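Local coordinates for ABC transporter permease (Klebsiella pneumoniae, PDB 5NUP), which is an MlaA-family outer-membrane lipoprotein that probably binds phospholipids and helps remove misplaced ones from the outer leaflet to maintain lipid asymmetry, at residues F[53-64]-F[169-180]. Sequence-based numbering, arbitrary orientation.
Sequences RNGLSNFTSNLE and KWAVEGIETRAQ
Arg53 and Glu176 form a two-nitrogen, side-on salt bridge where helix 50-62 meets helix 163-180. Arg53 NE points almost straight at Glu176 OE2 (3.0 Å, N-H...O angle 176°), on that oxygen's syn lone pair and within the guanidinium plane. Arg53 NH1 meets Glu176 OE1 on its syn side, from somewhat outside the carboxylate plane. With the two flat groups only 24° apart, the pairing is nearly coplanar although the side chains cross at about a right angle. The bend of Glu176 at chi2 helps turn its carboxylate to the guanidinium edge.

At the other end Glu64, Lys169 and Glu173 form a salt-bridge network. Lys169 NZ donates to the anti lone pair of Glu64 OE2 (2.6 Å) and meets Glu173 OE2 from above its carboxylate plane, also at 2.6 Å. This shared ammonium probably offsets repulsion between the two glutamates, whose OE2 atoms are 3.7 Å apart. Thr60 crosses Lys169 at a slant, its CG2 4.0 Å from Lys169 CG, whereas Thr60 and Glu173 slide past each other in opposite directions, with Thr60 OG1 3.3 Å from Glu173 OE2. Between the ionic groups the contact is apolar: Leu56 CG lies 4.1 Å from Val172 CG1, and these side chains cross at about a right angle.

The segment axes approach to 10.1 Å at 129°, so the helices run obliquely antiparallel. Trp44 of helix 38-47 touches Arg53 and Ala179 and donates through NE1 to Glu176 OE2, tying a third helix to the bridge. Nearby, helix 78-93 packs against Asn62, with Thr92 hydrogen-bonded to its amide.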
loop_
_atom_site.group_PDB
_atom_site.type_symbol
_atom_site.label_atom_id
_atom_site.label_comp_id
_atom_site.label_asym_id
_atom_site.label_seq_id
_atom_site.Cartn_x
_atom_site.Cartn_y
_atom_site.Cartn_z
ATOM N N ARG F 53 -18.783 19.462 36.564
ATOM C CA ARG F 53 -19.193 18.670 37.714
ATOM C C ARG F 53 -18.972 17.188 37.447
ATOM O O ARG F 53 -18.429 16.477 38.298
ATOM C CB ARG F 53 -20.666 18.959 38.028
ATOM C CG ARG F 53 -20.918 20.325 38.663
ATOM C CD ARG F 53 -22.376 20.495 39.119
ATOM N NE ARG F 53 -22.870 19.526 40.100
ATOM C CZ ARG F 53 -24.160 19.389 40.413
ATOM N NH1 ARG F 53 -24.541 18.489 41.309
ATOM N NH2 ARG F 53 -25.076 20.143 39.821
ATOM N N ASN F 54 -19.351 16.715 36.252
ATOM C CA ASN F 54 -19.116 15.317 35.906
ATOM C C ASN F 54 -17.635 15.028 35.741
ATOM O O ASN F 54 -17.181 13.924 36.056
ATOM C CB ASN F 54 -19.875 14.932 34.637
ATOM C CG ASN F 54 -21.377 14.869 34.848
ATOM O OD1 ASN F 54 -22.133 15.702 34.340
ATOM N ND2 ASN F 54 -21.823 13.852 35.579
ATOM N N GLY F 55 -16.869 16.000 35.253
ATOM C CA GLY F 55 -15.448 15.774 35.082
ATOM C C GLY F 55 -14.727 15.735 36.410
ATOM O O GLY F 55 -13.821 14.926 36.605
ATOM N N LEU F 56 -15.136 16.591 37.352
ATOM C CA LEU F 56 -14.529 16.557 38.679
ATOM C C LEU F 56 -14.924 15.295 39.434
ATOM O O LEU F 56 -14.073 14.656 40.064
ATOM C CB LEU F 56 -14.925 17.796 39.476
ATOM C CG LEU F 56 -13.877 18.898 39.537
ATOM C CD1 LEU F 56 -12.573 18.345 40.081
ATOM C CD2 LEU F 56 -13.687 19.532 38.161
ATOM N N SER F 57 -16.206 14.911 39.364
ATOM C CA SER F 57 -16.671 13.728 40.083
ATOM C C SER F 57 -16.010 12.473 39.547
ATOM O O SER F 57 -15.587 11.610 40.325
ATOM C CB SER F 57 -18.193 13.599 39.988
ATOM O OG SER F 57 -18.666 12.483 40.739
ATOM N N ASN F 58 -15.909 12.359 38.213
ATOM C CA ASN F 58 -15.246 11.210 37.615
ATOM C C ASN F 58 -13.771 11.207 37.968
ATOM O O ASN F 58 -13.213 10.161 38.306
ATOM C CB ASN F 58 -15.434 11.220 36.095
ATOM C CG ASN F 58 -16.838 10.773 35.656
ATOM O OD1 ASN F 58 -17.363 9.753 36.119
ATOM N ND2 ASN F 58 -17.456 11.556 34.776
ATOM N N PHE F 59 -13.143 12.379 37.978
ATOM C CA PHE F 59 -11.707 12.446 38.221
ATOM C C PHE F 59 -11.355 12.004 39.638
ATOM O O PHE F 59 -10.366 11.285 39.835
ATOM C CB PHE F 59 -11.193 13.861 37.947
ATOM C CG PHE F 59 -9.797 14.094 38.418
ATOM C CD1 PHE F 59 -9.557 14.681 39.647
ATOM C CD2 PHE F 59 -8.722 13.728 37.638
ATOM C CE1 PHE F 59 -8.263 14.894 40.092
ATOM C CE2 PHE F 59 -7.429 13.942 38.079
ATOM C CZ PHE F 59 -7.197 14.527 39.306
ATOM N N THR F 60 -12.136 12.425 40.647
ATOM C CA THR F 60 -11.779 12.053 42.016
ATOM C C THR F 60 -12.113 10.591 42.269
ATOM O O THR F 60 -11.310 9.864 42.868
ATOM C CB THR F 60 -12.486 12.940 43.068
ATOM O OG1 THR F 60 -13.893 13.045 42.805
ATOM C CG2 THR F 60 -11.873 14.334 43.128
ATOM N N SER F 61 -13.297 10.152 41.812
ATOM C CA SER F 61 -13.690 8.745 41.872
ATOM C C SER F 61 -12.617 7.829 41.314
ATOM O O SER F 61 -12.405 6.727 41.830
ATOM C CB SER F 61 -14.992 8.527 41.112
ATOM O OG SER F 61 -15.541 7.267 41.458
ATOM N N ASN F 62 -11.977 8.247 40.216
ATOM C CA ASN F 62 -10.967 7.431 39.561
ATOM C C ASN F 62 -9.758 7.212 40.460
ATOM O O ASN F 62 -9.118 6.158 40.379
ATOM C CB ASN F 62 -10.528 8.086 38.246
ATOM C CG ASN F 62 -9.832 7.101 37.299
ATOM O OD1 ASN F 62 -10.462 6.176 36.767
ATOM N ND2 ASN F 62 -8.528 7.281 37.113
ATOM N N LEU F 63 -9.441 8.175 41.335
ATOM C CA LEU F 63 -8.291 8.007 42.224
ATOM C C LEU F 63 -8.482 6.853 43.206
ATOM O O LEU F 63 -7.504 6.384 43.803
ATOM C CB LEU F 63 -8.042 9.291 43.000
ATOM C CG LEU F 63 -7.731 10.603 42.277
ATOM C CD1 LEU F 63 -7.396 11.677 43.316
ATOM C CD2 LEU F 63 -6.552 10.439 41.315
ATOM N N GLU F 64 -9.718 6.379 43.374
ATOM C CA GLU F 64 -10.044 5.305 44.292
ATOM C C GLU F 64 -10.173 3.935 43.641
ATOM O O GLU F 64 -10.274 2.944 44.373
ATOM C CB GLU F 64 -11.354 5.625 44.995
ATOM C CG GLU F 64 -11.233 6.815 45.888
ATOM C CD GLU F 64 -12.464 7.034 46.682
ATOM O OE1 GLU F 64 -13.093 6.022 47.056
ATOM O OE2 GLU F 64 -12.825 8.217 46.871
ATOM N N LYS F 169 -10.001 16.735 47.460
ATOM C CA LYS F 169 -10.872 15.667 46.981
ATOM C C LYS F 169 -12.091 15.491 47.891
ATOM O O LYS F 169 -13.234 15.427 47.410
ATOM C CB LYS F 169 -10.046 14.383 46.828
ATOM C CG LYS F 169 -10.830 13.118 46.757
ATOM C CD LYS F 169 -9.856 11.965 46.855
ATOM C CE LYS F 169 -10.515 10.632 46.526
ATOM N NZ LYS F 169 -11.986 10.711 46.612
ATOM N N TRP F 170 -11.865 15.402 49.212
ATOM C CA TRP F 170 -12.966 15.361 50.178
ATOM C C TRP F 170 -13.891 16.582 50.043
ATOM O O TRP F 170 -15.124 16.460 50.111
ATOM C CB TRP F 170 -12.409 15.236 51.594
ATOM C CG TRP F 170 -13.447 15.406 52.626
ATOM C CD1 TRP F 170 -14.496 14.573 52.873
ATOM C CD2 TRP F 170 -13.573 16.500 53.532
ATOM N NE1 TRP F 170 -15.255 15.074 53.899
ATOM C CE2 TRP F 170 -14.716 16.267 54.308
ATOM C CE3 TRP F 170 -12.833 17.663 53.751
ATOM C CZ2 TRP F 170 -15.133 17.150 55.294
ATOM C CZ3 TRP F 170 -13.244 18.532 54.721
ATOM C CH2 TRP F 170 -14.380 18.276 55.487
ATOM N N ALA F 171 -13.308 17.773 49.878
ATOM C CA ALA F 171 -14.099 18.992 49.736
ATOM C C ALA F 171 -14.956 18.952 48.470
ATOM O O ALA F 171 -16.194 19.089 48.540
ATOM C CB ALA F 171 -13.172 20.210 49.723
ATOM N N VAL F 172 -14.310 18.755 47.302
ATOM C CA VAL F 172 -15.048 18.729 46.034
ATOM C C VAL F 172 -16.134 17.644 46.049
ATOM O O VAL F 172 -17.288 17.887 45.674
ATOM C CB VAL F 172 -14.075 18.516 44.864
ATOM C CG1 VAL F 172 -14.828 18.556 43.549
ATOM C CG2 VAL F 172 -13.010 19.605 44.874
ATOM N N GLU F 173 -15.792 16.441 46.533
ATOM C CA GLU F 173 -16.772 15.362 46.668
ATOM C C GLU F 173 -17.860 15.736 47.663
ATOM O O GLU F 173 -19.044 15.477 47.421
ATOM C CB GLU F 173 -16.045 14.083 47.093
ATOM C CG GLU F 173 -15.404 13.343 45.943
ATOM C CD GLU F 173 -14.669 12.099 46.394
ATOM O OE1 GLU F 173 -14.440 11.968 47.622
ATOM O OE2 GLU F 173 -14.294 11.275 45.515
ATOM N N GLY F 174 -17.466 16.318 48.802
ATOM C CA GLY F 174 -18.441 16.733 49.795
ATOM C C GLY F 174 -19.408 17.773 49.265
ATOM O O GLY F 174 -20.624 17.662 49.452
ATOM N N ILE F 175 -18.882 18.807 48.601
ATOM C CA ILE F 175 -19.775 19.825 48.053
ATOM C C ILE F 175 -20.665 19.220 46.983
ATOM O O ILE F 175 -21.858 19.548 46.892
ATOM C CB ILE F 175 -18.985 21.031 47.507
ATOM C CG1 ILE F 175 -18.068 21.611 48.587
ATOM C CG2 ILE F 175 -19.935 22.068 46.922
ATOM C CD1 ILE F 175 -17.268 22.814 48.131
ATOM N N GLU F 176 -20.130 18.275 46.204
ATOM C CA GLU F 176 -20.957 17.689 45.158
ATOM C C GLU F 176 -22.057 16.831 45.774
ATOM O O GLU F 176 -23.242 17.009 45.467
ATOM C CB GLU F 176 -20.101 16.901 44.159
ATOM C CG GLU F 176 -20.941 16.096 43.176
ATOM C CD GLU F 176 -21.570 16.961 42.096
ATOM O OE1 GLU F 176 -22.763 16.743 41.781
ATOM O OE2 GLU F 176 -20.869 17.869 41.582
ATOM N N THR F 177 -21.691 15.959 46.716
ATOM C CA THR F 177 -22.690 15.163 47.431
ATOM C C THR F 177 -23.755 16.046 48.079
ATOM O O THR F 177 -24.947 15.712 48.049
ATOM C CB THR F 177 -22.007 14.292 48.489
ATOM O OG1 THR F 177 -20.998 13.479 47.870
ATOM C CG2 THR F 177 -23.038 13.415 49.206
ATOM N N ARG F 178 -23.346 17.157 48.699
ATOM C CA ARG F 178 -24.339 18.088 49.224
ATOM C C ARG F 178 -25.120 18.727 48.084
ATOM O O ARG F 178 -26.343 18.896 48.176
ATOM C CB ARG F 178 -23.684 19.147 50.119
ATOM C CG ARG F 178 -24.688 20.126 50.750
ATOM C CD ARG F 178 -25.639 19.347 51.637
ATOM N NE ARG F 178 -26.566 20.158 52.420
ATOM C CZ ARG F 178 -27.865 20.258 52.161
ATOM N NH1 ARG F 178 -28.384 19.604 51.130
ATOM N NH2 ARG F 178 -28.643 21.013 52.930
ATOM N N ALA F 179 -24.427 19.108 47.009
ATOM C CA ALA F 179 -25.119 19.709 45.873
ATOM C C ALA F 179 -26.187 18.768 45.330
ATOM O O ALA F 179 -27.284 19.205 44.970
ATOM C CB ALA F 179 -24.123 20.089 44.776
ATOM N N GLN F 180 -25.898 17.466 45.267
ATOM C CA GLN F 180 -26.933 16.557 44.785
ATOM C C GLN F 180 -28.030 16.376 45.822
ATOM O O GLN F 180 -29.215 16.341 45.472
ATOM C CB GLN F 180 -26.334 15.229 44.356
ATOM C CG GLN F 180 -25.087 15.412 43.550
ATOM C CD GLN F 180 -24.927 14.351 42.504
ATOM O OE1 GLN F 180 -24.420 14.631 41.427
ATOM N NE2 GLN F 180 -25.422 13.145 42.780
#